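Glycerol Dehydrogenase (Unidentified, PDB 5XN8) probably catalyses the NAD-dependent oxidation of glycerol to dihydroxyacetone, as a metal-dependent member of the iron-containing alcohol dehydrogenase family. Local coordinates at residues T279-V284 and A350-A355; P306-Q311 and L358-L363. One frame throughout, in Å; residues are numbered along the deposited sequence.

Interaction 1. Residues T279-V284 and A350-A355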
loop_
_atom_site.group_PDB
_atom_site.type_symbol
_atom_site.label_atom_id
_atom_site.label_comp_id
_atom_site.label_asym_id
_atom_site.label_seq_id
_atom_site.Cartn_x
_atom_site.Cartn_y
_atom_site.Cartn_z
ATOM N N THR A 279 -28.612 -13.812 -8.396
ATOM C CA THR A 279 -27.183 -13.511 -8.312
ATOM C C THR A 279 -26.643 -13.744 -6.910
ATOM O O THR A 279 -25.543 -14.282 -6.740
ATOM C CB THR A 279 -26.899 -12.054 -8.718
ATOM O OG1 THR A 279 -27.394 -11.837 -10.039
ATOM C CG2 THR A 279 -25.401 -11.745 -8.703
ATOM N N LEU A 280 -27.414 -13.325 -5.917
ATOM C CA LEU A 280 -27.064 -13.540 -4.517
ATOM C C LEU A 280 -27.008 -15.014 -4.164
ATOM O O LEU A 280 -26.116 -15.448 -3.428
ATOM C CB LEU A 280 -28.029 -12.788 -3.583
ATOM C CG LEU A 280 -27.405 -11.508 -3.014
ATOM C CD1 LEU A 280 -28.477 -10.450 -2.713
ATOM C CD2 LEU A 280 -26.529 -11.850 -1.807
ATOM N N ALA A 281 -27.951 -15.780 -4.706
ATOM C CA ALA A 281 -27.931 -17.235 -4.579
ATOM C C ALA A 281 -26.700 -17.842 -5.258
ATOM O O ALA A 281 -26.118 -18.784 -4.733
ATOM C CB ALA A 281 -29.207 -17.829 -5.155
ATOM N N GLN A 282 -26.312 -17.313 -6.418
ATOM C CA GLN A 282 -25.102 -17.779 -7.111
ATOM C C GLN A 282 -23.823 -17.517 -6.310
ATOM O O GLN A 282 -22.917 -18.343 -6.335
ATOM C CB GLN A 282 -24.982 -17.172 -8.515
ATOM C CG GLN A 282 -23.758 -17.678 -9.289
ATOM C CD GLN A 282 -23.616 -17.076 -10.662
ATOM O OE1 GLN A 282 -24.572 -16.982 -11.421
ATOM N NE2 GLN A 282 -22.407 -16.684 -10.999
ATOM N N LEU A 283 -23.752 -16.391 -5.597
ATOM C CA LEU A 283 -22.579 -16.074 -4.770
ATOM C C LEU A 283 -22.360 -17.073 -3.636
ATOM O O LEU A 283 -21.232 -17.475 -3.356
ATOM C CB LEU A 283 -22.694 -14.667 -4.173
ATOM C CG LEU A 283 -22.706 -13.463 -5.108
ATOM C CD1 LEU A 283 -22.810 -12.193 -4.279
ATOM C CD2 LEU A 283 -21.494 -13.433 -6.014
ATOM N N VAL A 284 -23.445 -17.459 -2.980
ATOM C CA VAL A 284 -23.434 -18.492 -1.941
ATOM C C VAL A 284 -23.114 -19.858 -2.546
ATOM O O VAL A 284 -22.464 -20.686 -1.906
ATOM C CB VAL A 284 -24.784 -18.539 -1.198
ATOM C CG1 VAL A 284 -24.860 -19.738 -0.253
ATOM C CG2 VAL A 284 -25.001 -17.238 -0.423
ATOM N N ALA A 350 -30.046 -25.296 -0.937
ATOM C CA ALA A 350 -29.107 -24.818 0.084
ATOM C C ALA A 350 -28.688 -23.368 -0.089
ATOM O O ALA A 350 -28.723 -22.571 0.861
ATOM C CB ALA A 350 -27.865 -25.699 0.092
ATOM N N ALA A 351 -28.276 -23.031 -1.307
ATOM C CA ALA A 351 -27.807 -21.690 -1.609
ATOM C C ALA A 351 -28.911 -20.647 -1.438
ATOM O O ALA A 351 -28.683 -19.595 -0.838
ATOM C CB ALA A 351 -27.241 -21.641 -3.014
ATOM N N ILE A 352 -30.103 -20.949 -1.945
ATOM C CA ILE A 352 -31.249 -20.034 -1.853
ATOM C C ILE A 352 -31.621 -19.740 -0.386
ATOM O O ILE A 352 -31.838 -18.577 -0.031
ATOM C CB ILE A 352 -32.464 -20.565 -2.667
ATOM C CG1 ILE A 352 -32.166 -20.463 -4.168
ATOM C CG2 ILE A 352 -33.747 -19.801 -2.349
ATOM C CD1 ILE A 352 -33.021 -21.379 -5.031
ATOM N N LEU A 353 -31.665 -20.777 0.456
ATOM C CA LEU A 353 -32.033 -20.603 1.863
ATOM C C LEU A 353 -30.973 -19.825 2.643
ATOM O O LEU A 353 -31.306 -18.972 3.478
ATOM C CB LEU A 353 -32.306 -21.950 2.551
ATOM C CG LEU A 353 -33.522 -22.760 2.065
ATOM C CD1 LEU A 353 -33.866 -23.901 3.019
ATOM C CD2 LEU A 353 -34.744 -21.878 1.861
ATOM N N THR A 354 -29.706 -20.116 2.373
ATOM C CA THR A 354 -28.614 -19.412 3.036
ATOM C C THR A 354 -28.533 -17.957 2.585
ATOM O O THR A 354 -28.333 -17.059 3.411
ATOM C CB THR A 354 -27.271 -20.114 2.794
ATOM O OG1 THR A 354 -27.351 -21.466 3.252
ATOM C CG2 THR A 354 -26.130 -19.382 3.519
ATOM N N ALA A 355 -28.710 -17.730 1.287
ATOM C CA ALA A 355 -28.762 -16.374 0.737
ATOM C C ALA A 355 -29.853 -15.541 1.398
ATOM O O ALA A 355 -29.613 -14.390 1.772
ATOM C CB ALA A 355 -28.977 -16.412 -0.762
#
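The helical segments 279-284 and 350-355 cross with their axes 8.1 Å apart at closest approach and 109° between their N-to-C directions. The CA atoms of Ala281 and Ile352 lie 5.1 Å apart, the nearest pair. So small a separation is possible because three of the residues at the interface, Ala281, Ala351 and Ala355, end at CB, and one backbone can lie directly against the other helix. The CB of Ala351 sits 3.5 Å from Ala281 O, and the CB of Ala355 reaches to 4.0 Å from Ala281 CA, close to the carbonyl of Leu280 as well. Val284 points its side chain into the opposing surface with both methyls in contact. With CG1 anti to the backbone N (chi1 172°), that methyl settles 3.8 Å from Ala351 CA and also touches the CB of Thr354. The other methyl, CG2, stands 4.1 Å from Ala355 CB. Both helices, 271-285 and 345-363, belong to the all-helical part of the chain, set apart from the parallel sheet, as in the two-domain fold of iron-containing alcohol dehydrogenases. Helix 271-285 begins with the zinc ligand His271, whereas this crossing lies farther along it, with the side chain of Ala281 about 11 Å from that of His254, another zinc ligand. On one flank, Ala281 CB meets Ile352 CG1, and both side chains also pack on Ile256 of helix 252-260. No hydrogen bond joins the two segments. The hydroxyl of Thr354 instead donates to Ala350 O at 3.0 Å, tilted 32° from the carbonyl plane; this oxygen also accepts the helical bond from Thr354 N. Thr354 and Val284 also pack on Ala220 and Thr227 of the second subunit, respectively.

Interaction 2. Residues P306-Q311 and L358-L363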
loop_
_atom_site.group_PDB
_atom_site.type_symbol
_atom_site.label_atom_id
_atom_site.label_comp_id
_atom_site.label_asym_id
_atom_site.label_seq_id
_atom_site.Cartn_x
_atom_site.Cartn_y
_atom_site.Cartn_z
ATOM N N PRO A 306 -34.508 -6.984 -4.269
ATOM C CA PRO A 306 -34.797 -7.969 -3.211
ATOM C C PRO A 306 -33.595 -8.798 -2.789
ATOM O O PRO A 306 -32.924 -9.361 -3.644
ATOM C CB PRO A 306 -35.857 -8.868 -3.850
ATOM C CG PRO A 306 -35.617 -8.752 -5.293
ATOM C CD PRO A 306 -35.186 -7.335 -5.525
ATOM N N VAL A 307 -33.321 -8.863 -1.488
ATOM C CA VAL A 307 -32.243 -9.712 -0.942
ATOM C C VAL A 307 -32.770 -10.860 -0.061
ATOM O O VAL A 307 -31.992 -11.608 0.513
ATOM C CB VAL A 307 -31.193 -8.878 -0.173
ATOM C CG1 VAL A 307 -30.509 -7.898 -1.113
ATOM C CG2 VAL A 307 -31.806 -8.127 0.997
ATOM N N THR A 308 -34.095 -10.998 0.022
ATOM C CA THR A 308 -34.740 -12.025 0.841
ATOM C C THR A 308 -35.927 -12.592 0.095
ATOM O O THR A 308 -36.539 -11.904 -0.731
ATOM C CB THR A 308 -35.290 -11.440 2.157
ATOM O OG1 THR A 308 -36.259 -10.447 1.851
ATOM C CG2 THR A 308 -34.202 -10.816 2.995
ATOM N N LEU A 309 -36.280 -13.826 0.430
ATOM C CA LEU A 309 -37.463 -14.465 -0.126
ATOM C C LEU A 309 -38.741 -13.671 0.144
ATOM O O LEU A 309 -39.584 -13.556 -0.746
ATOM C CB LEU A 309 -37.601 -15.879 0.427
ATOM C CG LEU A 309 -36.530 -16.858 -0.051
ATOM C CD1 LEU A 309 -36.599 -18.146 0.727
ATOM C CD2 LEU A 309 -36.672 -17.127 -1.544
ATOM N N ALA A 310 -38.864 -13.100 1.344
ATOM C CA ALA A 310 -40.041 -12.294 1.713
ATOM C C ALA A 310 -40.240 -11.074 0.811
ATOM O O ALA A 310 -41.355 -10.771 0.426
ATOM C CB ALA A 310 -39.963 -11.866 3.177
ATOM N N GLN A 311 -39.157 -10.388 0.451
ATOM C CA GLN A 311 -39.240 -9.263 -0.505
ATOM C C GLN A 311 -39.655 -9.673 -1.923
ATOM O O GLN A 311 -40.029 -8.811 -2.728
ATOM C CB GLN A 311 -37.913 -8.523 -0.583
ATOM C CG GLN A 311 -37.576 -7.699 0.649
ATOM C CD GLN A 311 -36.199 -7.084 0.555
ATOM O OE1 GLN A 311 -35.266 -7.730 0.106
ATOM N NE2 GLN A 311 -36.067 -5.828 0.963
ATOM N N LEU A 358 -28.734 -14.601 4.747
ATOM C CA LEU A 358 -27.741 -13.511 4.622
ATOM C C LEU A 358 -28.405 -12.159 4.405
ATOM O O LEU A 358 -27.978 -11.155 4.990
ATOM C CB LEU A 358 -26.722 -13.790 3.509
ATOM C CG LEU A 358 -25.729 -14.886 3.885
ATOM C CD1 LEU A 358 -25.079 -15.498 2.647
ATOM C CD2 LEU A 358 -24.656 -14.384 4.846
ATOM N N GLY A 359 -29.444 -12.131 3.576
ATOM C CA GLY A 359 -30.217 -10.919 3.334
ATOM C C GLY A 359 -31.065 -10.435 4.503
ATOM O O GLY A 359 -31.226 -9.227 4.679
ATOM N N GLN A 360 -31.623 -11.361 5.286
ATOM C CA GLN A 360 -32.361 -10.995 6.510
ATOM C C GLN A 360 -31.432 -10.293 7.506
ATOM O O GLN A 360 -31.695 -9.177 7.929
ATOM C CB GLN A 360 -33.014 -12.222 7.168
ATOM C CG GLN A 360 -34.203 -12.778 6.404
ATOM C CD GLN A 360 -34.954 -13.867 7.180
ATOM O OE1 GLN A 360 -35.202 -13.762 8.391
ATOM N NE2 GLN A 360 -35.323 -14.925 6.478
ATOM N N GLN A 361 -30.331 -10.959 7.850
ATOM C CA GLN A 361 -29.339 -10.396 8.767
ATOM C C GLN A 361 -28.851 -9.000 8.320
ATOM O O GLN A 361 -28.739 -8.072 9.142
ATOM C CB GLN A 361 -28.156 -11.342 8.886
ATOM C CG GLN A 361 -27.244 -11.092 10.079
ATOM C CD GLN A 361 -25.908 -11.788 9.904
ATOM O OE1 GLN A 361 -24.949 -11.192 9.395
ATOM N NE2 GLN A 361 -25.852 -13.069 10.266
ATOM N N TRP A 362 -28.609 -8.858 7.016
ATOM C CA TRP A 362 -28.157 -7.604 6.425
ATOM C C TRP A 362 -29.170 -6.465 6.574
ATOM O O TRP A 362 -28.820 -5.342 6.937
ATOM C CB TRP A 362 -27.825 -7.812 4.937
ATOM C CG TRP A 362 -27.255 -6.600 4.309
ATOM C CD1 TRP A 362 -27.923 -5.677 3.568
ATOM C CD2 TRP A 362 -25.899 -6.144 4.400
ATOM N NE1 TRP A 362 -27.067 -4.679 3.173
ATOM C CE2 TRP A 362 -25.813 -4.942 3.660
ATOM C CE3 TRP A 362 -24.738 -6.639 5.028
ATOM C CZ2 TRP A 362 -24.625 -4.217 3.531
ATOM C CZ3 TRP A 362 -23.557 -5.911 4.912
ATOM C CH2 TRP A 362 -23.511 -4.713 4.158
ATOM N N LEU A 363 -30.424 -6.754 6.280
ATOM C CA LEU A 363 -31.492 -5.769 6.441
ATOM C C LEU A 363 -31.813 -5.395 7.898
ATOM O O LEU A 363 -32.399 -4.329 8.150
ATOM C CB LEU A 363 -32.767 -6.271 5.746
ATOM C CG LEU A 363 -32.695 -6.390 4.225
ATOM C CD1 LEU A 363 -33.956 -7.079 3.727
ATOM C CD2 LEU A 363 -32.483 -5.035 3.558
#
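Thr308 turns its hydroxyl to a place between its own backbone N and carbonyl carbon (chi1 61°), which leaves CG2 anti to the carbonyl carbon and directed at the helix. That methyl rests on the backbone, 3.5 Å from both Gly359 C and Gln360 N. In Val307, chi1 of -63° gives CG2 the position between N and carbonyl carbon, and from there it meets Leu363 CD1 at 3.6 Å, the two side chains crossing at a slant. The same leucine methyl lies 3.7 Å from Gln311 NE2, the glutamine approaching from the opposite direction. At Gly359, which has no side chain, the two backbones come close: its CA makes a CA-H...O contact of 3.4 Å with Val307 O, nearly straight at 171°. The loop keeps its shape through its own bonds. Gln311 OE1 accepts from Val307 N at 2.8 Å, and Thr308 OG1 accepts from Gln311 N at 3.2 Å, an ST motif. Earlier on the same helix, Asp356 accepts from Leu309 N, joining loop to helix, and also holds Gln360 NE2. Since no conventional hydrogen bond crosses between the segments, their direct attachment depends on methyl packing and the glycine contact, presented by a loop that Gln311 OE1 and Thr308 OG1 hold in shape from within.

Overall arrangement
Helix 345-363 serves both contacts, with interaction 2 near its C-terminal end and the two centres 11 Å apart. Interaction 1 is helix against helix and every touching residue is buried; interaction 2 sets a loop against the helix, and half of its touching residues are exposed. Small residues allow close approach in each, alanines in the first and a glycine in the second, but polar side chains brace the loop in the second. The contacts also meet directly: Val284 CG2 lies 3.5 Å from Leu358 CD1, and Leu280 CD1 lies 3.6 Å from Val307 CG1. Both contain residues that touch the second subunit, including the Gln361 bond to its Glu215.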